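CysE, serine acetyltransferase (Brucella abortus, PDB 4HZD) probably catalyses the transfer of an acetyl group from acetyl-coenzyme A to L-serine, giving O-acetylserine for cysteine biosynthesis. Local coordinates at residues A[69-72]-A[73-76]; A[48-51]-A[52-55]. All blocks are in the same frame, centred on the assembly; numbering follows the deposited sequence.

Interaction 1 of 2, residues A[69-72]-A[73-76]; sequences SADI and LRQT. With MG (magnesium ion), chain E.
I72 O takes two donors from T76, the backbone N at 2.9 Å and OG1 at 2.6 Å, which arrive from opposite faces of the carbonyl plane. T76 OG1 lies beside its own backbone N (chi1 -49°), which turns the hydroxyl back to the carbonyl one turn earlier. On another side of the helix D71 and R74 run side by side. R74 NH2 meets D71 OD1 at 2.7 Å in a nearly straight salt bridge, on the anti side of the carboxylate and tilted out of its plane, while NH1 adds a weak bond to the same oxygen. The carboxylate stands 88° to the guanidinium, whose edge it meets; the bend at R74 chi3 (63°) brings that edge round. D71 OD2 binds the magnesium ion at 2.4 Å, and a water 2.6 Å from the magnesium ion also accepts weakly from R74 NH1. The carboxylate is thus shared between metal and arginine, which probably favours its ionised form. D71 and R74 of the second subunit form long, weak ion pairs with this pair. At the start of the turn, S69, the N-cap residue of helix 70-83, accepts from I72 N through OG at 3.2 Å; the first turn of this helix faces a subunit interface.

Interaction 2 of 2, residues A[48-51]-A[52-55]; sequences QPSL and EEAV
S50 OG accepts from E53 N at 3.2 Å and so caps the first turn of helix 51-63. The hydroxyl sits between the backbone N and the carbonyl carbon of its own residue (chi1 69°), from where it reaches across to the amide three residues on. A second bond, from S50 OG to E53 OE2 at 2.8 Å, is doubtful, because that oxygen sits too close to a neighbour in the model. E53 CB and CG both lie 3.5 Å from S50 OG, so this part of the glutamate runs alongside the hydroxyl, and the chain continues extended to the carboxylate. E52 OE1 comes up to S50 CB at 3.5 Å, where the contact is with carbon.

Around this cap, Q48 lays its side chain against the turn at A54 and E53. Bent at chi2 (-76°), it sets CG 3.8 Å from A54 CA and brings OE1 to within 3.3 Å of E53 CB. Its amide nitrogen is bonded to A43 O in the preceding helix, which fixes the far end of the chain. Backbone bonds from A54 N to S50 O and from V55 N to L51 O begin the helical pattern. L51 CD1 packs on V55 CG2 at 4.0 Å, and L51 also lies against I19, W20 and I23 of helix 18-33 and L91 of helix 87-101. E52 OE2 is drawn off to S88 OG and to R92, with which it forms a salt bridge.

Two acidic side chains thus stand at the N-terminal end of a helix, where the helix dipole would tend to favour negative charge; the E52 carboxylate, paired with an arginine as well, is probably ionised.

How the interactions relate
Interaction 2 comes first along the chain and interaction 1 follows in series: residues 48-55 open helix 51-63, and residues 69-76 open helix 70-83, the next helix. Their centres are 14 Å apart and their nearest atoms about 6 Å, so they do not touch, but later parts of helix 51-63 join them, since A60 and L63 pack on L73. Both lie on the same side of the chain's centre, in the helical N-terminal region and away from the left-handed beta-helix that carries coenzyme A. Each marks a helix start by a serine cap, and Q48 and Q75 meet across the subunit interface, each from a different copy.

Interaction 1 of 2, residues A[69-72]-A[73-76]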
loop_
_atom_site.group_PDB
_atom_site.type_symbol
_atom_site.label_atom_id
_atom_site.label_comp_id
_atom_site.label_asym_id
_atom_site.label_seq_id
_atom_site.Cartn_x
_atom_site.Cartn_y
_atom_site.Cartn_z
ATOM N N SER A 69 3.031 0.481 11.164
ATOM C CA SER A 69 3.286 -0.672 10.290
ATOM C C SER A 69 3.156 -2.033 10.989
ATOM O O SER A 69 3.360 -2.143 12.177
ATOM C CB SER A 69 4.692 -0.577 9.668
ATOM O OG SER A 69 5.641 -0.659 10.722
ATOM N N ALA A 70 2.847 -3.068 10.217
ATOM C CA ALA A 70 2.965 -4.433 10.691
ATOM C C ALA A 70 4.280 -4.656 11.378
ATOM O O ALA A 70 4.291 -5.278 12.410
ATOM C CB ALA A 70 2.806 -5.427 9.545
ATOM N N ASP A 71 5.392 -4.133 10.841
ATOM C CA ASP A 71 6.696 -4.338 11.465
ATOM C C ASP A 71 6.813 -3.841 12.888
ATOM O O ASP A 71 7.372 -4.525 13.759
ATOM C CB ASP A 71 7.808 -3.674 10.604
ATOM C CG ASP A 71 7.815 -4.232 9.219
ATOM O OD1 ASP A 71 8.547 -5.236 8.981
ATOM O OD2 ASP A 71 7.017 -3.717 8.405
ATOM N N ILE A 72 6.354 -2.623 13.125
ATOM C CA ILE A 72 6.358 -2.065 14.466
ATOM C C ILE A 72 5.512 -2.918 15.387
ATOM O O ILE A 72 5.928 -3.233 16.525
ATOM C CB ILE A 72 5.856 -0.596 14.477
ATOM C CG1 ILE A 72 6.931 0.298 13.793
ATOM C CG2 ILE A 72 5.563 -0.148 15.911
ATOM C CD1 ILE A 72 6.384 1.597 13.194
ATOM N N LEU A 73 4.352 -3.342 14.887
ATOM C CA LEU A 73 3.479 -4.235 15.683
ATOM C C LEU A 73 4.178 -5.573 15.975
ATOM O O LEU A 73 4.133 -6.051 17.097
ATOM C CB LEU A 73 2.128 -4.457 15.001
ATOM C CG LEU A 73 1.282 -3.219 14.709
ATOM C CD1 LEU A 73 -0.055 -3.593 14.064
ATOM C CD2 LEU A 73 1.045 -2.534 16.038
ATOM N N ARG A 74 4.803 -6.176 14.967
ATOM C CA ARG A 74 5.493 -7.461 15.148
ATOM C C ARG A 74 6.683 -7.374 16.124
ATOM O O ARG A 74 6.872 -8.281 16.957
ATOM C CB ARG A 74 5.932 -8.023 13.799
ATOM C CG ARG A 74 6.632 -9.378 13.828
ATOM C CD ARG A 74 7.219 -9.756 12.457
ATOM N NE ARG A 74 8.256 -8.804 12.046
ATOM C CZ ARG A 74 8.135 -7.860 11.108
ATOM N NH1 ARG A 74 7.014 -7.734 10.394
ATOM N NH2 ARG A 74 9.170 -7.050 10.860
ATOM N N GLN A 75 7.477 -6.306 16.010
ATOM C CA GLN A 75 8.587 -6.035 16.921
ATOM C C GLN A 75 8.106 -5.821 18.373
ATOM O O GLN A 75 8.779 -6.236 19.327
ATOM C CB GLN A 75 9.399 -4.805 16.451
ATOM C CG GLN A 75 10.094 -4.947 15.090
ATOM C CD GLN A 75 10.585 -3.609 14.524
ATOM O OE1 GLN A 75 10.248 -2.531 15.025
ATOM N NE2 GLN A 75 11.424 -3.681 13.484
ATOM N N THR A 76 6.964 -5.136 18.526
ATOM C CA THR A 76 6.348 -4.932 19.830
ATOM C C THR A 76 5.815 -6.266 20.424
ATOM O O THR A 76 6.131 -6.591 21.565
ATOM C CB THR A 76 5.283 -3.801 19.758
ATOM O OG1 THR A 76 5.894 -2.687 19.108
ATOM C CG2 THR A 76 4.809 -3.398 21.153
HETATM MG MG MG E . 5.993 -4.673 6.480
HETATM O O HOH W 1 5.567 -6.798 7.912
HETATM O O HOH W 2 5.856 -5.903 4.801
#

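Interaction 2 of 2, residues A[48-51]-A[52-55]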
loop_
_atom_site.group_PDB
_atom_site.type_symbol
_atom_site.label_atom_id
_atom_site.label_comp_id
_atom_site.label_asym_id
_atom_site.label_seq_id
_atom_site.Cartn_x
_atom_site.Cartn_y
_atom_site.Cartn_z
ATOM N N GLN A 48 8.736 -19.427 9.239
ATOM C CA GLN A 48 8.868 -18.988 10.626
ATOM C C GLN A 48 9.551 -20.096 11.415
ATOM O O GLN A 48 9.290 -21.279 11.180
ATOM C CB GLN A 48 7.484 -18.667 11.230
ATOM C CG GLN A 48 6.705 -17.604 10.451
ATOM C CD GLN A 48 7.217 -16.195 10.696
ATOM O OE1 GLN A 48 8.057 -15.975 11.565
ATOM N NE2 GLN A 48 6.698 -15.230 9.947
ATOM N N PRO A 49 10.443 -19.734 12.336
ATOM C CA PRO A 49 11.051 -20.836 13.101
ATOM C C PRO A 49 10.237 -21.247 14.338
ATOM O O PRO A 49 10.681 -22.135 15.077
ATOM C CB PRO A 49 12.395 -20.255 13.556
ATOM C CG PRO A 49 12.140 -18.789 13.666
ATOM C CD PRO A 49 11.094 -18.437 12.609
ATOM N N SER A 50 9.075 -20.619 14.571
ATOM C CA SER A 50 8.273 -20.975 15.751
ATOM C C SER A 50 6.803 -20.604 15.572
ATOM O O SER A 50 6.457 -19.720 14.774
ATOM C CB SER A 50 8.845 -20.308 17.026
ATOM O OG SER A 50 8.672 -18.888 17.017
ATOM N N LEU A 51 5.935 -21.292 16.309
ATOM C CA LEU A 51 4.523 -20.960 16.304
ATOM C C LEU A 51 4.315 -19.537 16.798
ATOM O O LEU A 51 3.522 -18.804 16.223
ATOM C CB LEU A 51 3.741 -21.993 17.133
ATOM C CG LEU A 51 2.230 -21.780 17.308
ATOM C CD1 LEU A 51 1.486 -21.750 15.963
ATOM C CD2 LEU A 51 1.709 -22.931 18.143
ATOM N N GLU A 52 5.059 -19.127 17.836
ATOM C CA GLU A 52 4.947 -17.757 18.359
ATOM C C GLU A 52 5.186 -16.720 17.276
ATOM O O GLU A 52 4.439 -15.736 17.149
ATOM C CB GLU A 52 5.955 -17.525 19.486
ATOM C CG GLU A 52 5.684 -18.285 20.767
ATOM C CD GLU A 52 6.252 -19.716 20.812
ATOM O OE1 GLU A 52 6.740 -20.285 19.809
ATOM O OE2 GLU A 52 6.182 -20.313 21.895
ATOM N N GLU A 53 6.229 -16.939 16.494
ATOM C CA GLU A 53 6.560 -16.031 15.400
ATOM C C GLU A 53 5.532 -16.047 14.270
ATOM O O GLU A 53 5.219 -14.993 13.735
ATOM C CB GLU A 53 7.980 -16.251 14.899
ATOM C CG GLU A 53 9.022 -15.624 15.815
ATOM C CD GLU A 53 10.412 -16.154 15.519
ATOM O OE1 GLU A 53 11.268 -15.352 15.097
ATOM O OE2 GLU A 53 10.638 -17.386 15.682
ATOM N N ALA A 54 4.984 -17.215 13.933
ATOM C CA ALA A 54 3.871 -17.269 12.971
ATOM C C ALA A 54 2.618 -16.454 13.409
ATOM O O ALA A 54 2.011 -15.754 12.562
ATOM C CB ALA A 54 3.463 -18.721 12.709
ATOM N N VAL A 55 2.210 -16.632 14.677
ATOM C CA VAL A 55 1.014 -15.977 15.283
ATOM C C VAL A 55 1.267 -14.475 15.322
ATOM O O VAL A 55 0.429 -13.683 14.833
ATOM C CB VAL A 55 0.665 -16.545 16.725
ATOM C CG1 VAL A 55 -0.390 -15.722 17.489
ATOM C CG2 VAL A 55 0.180 -17.993 16.647
#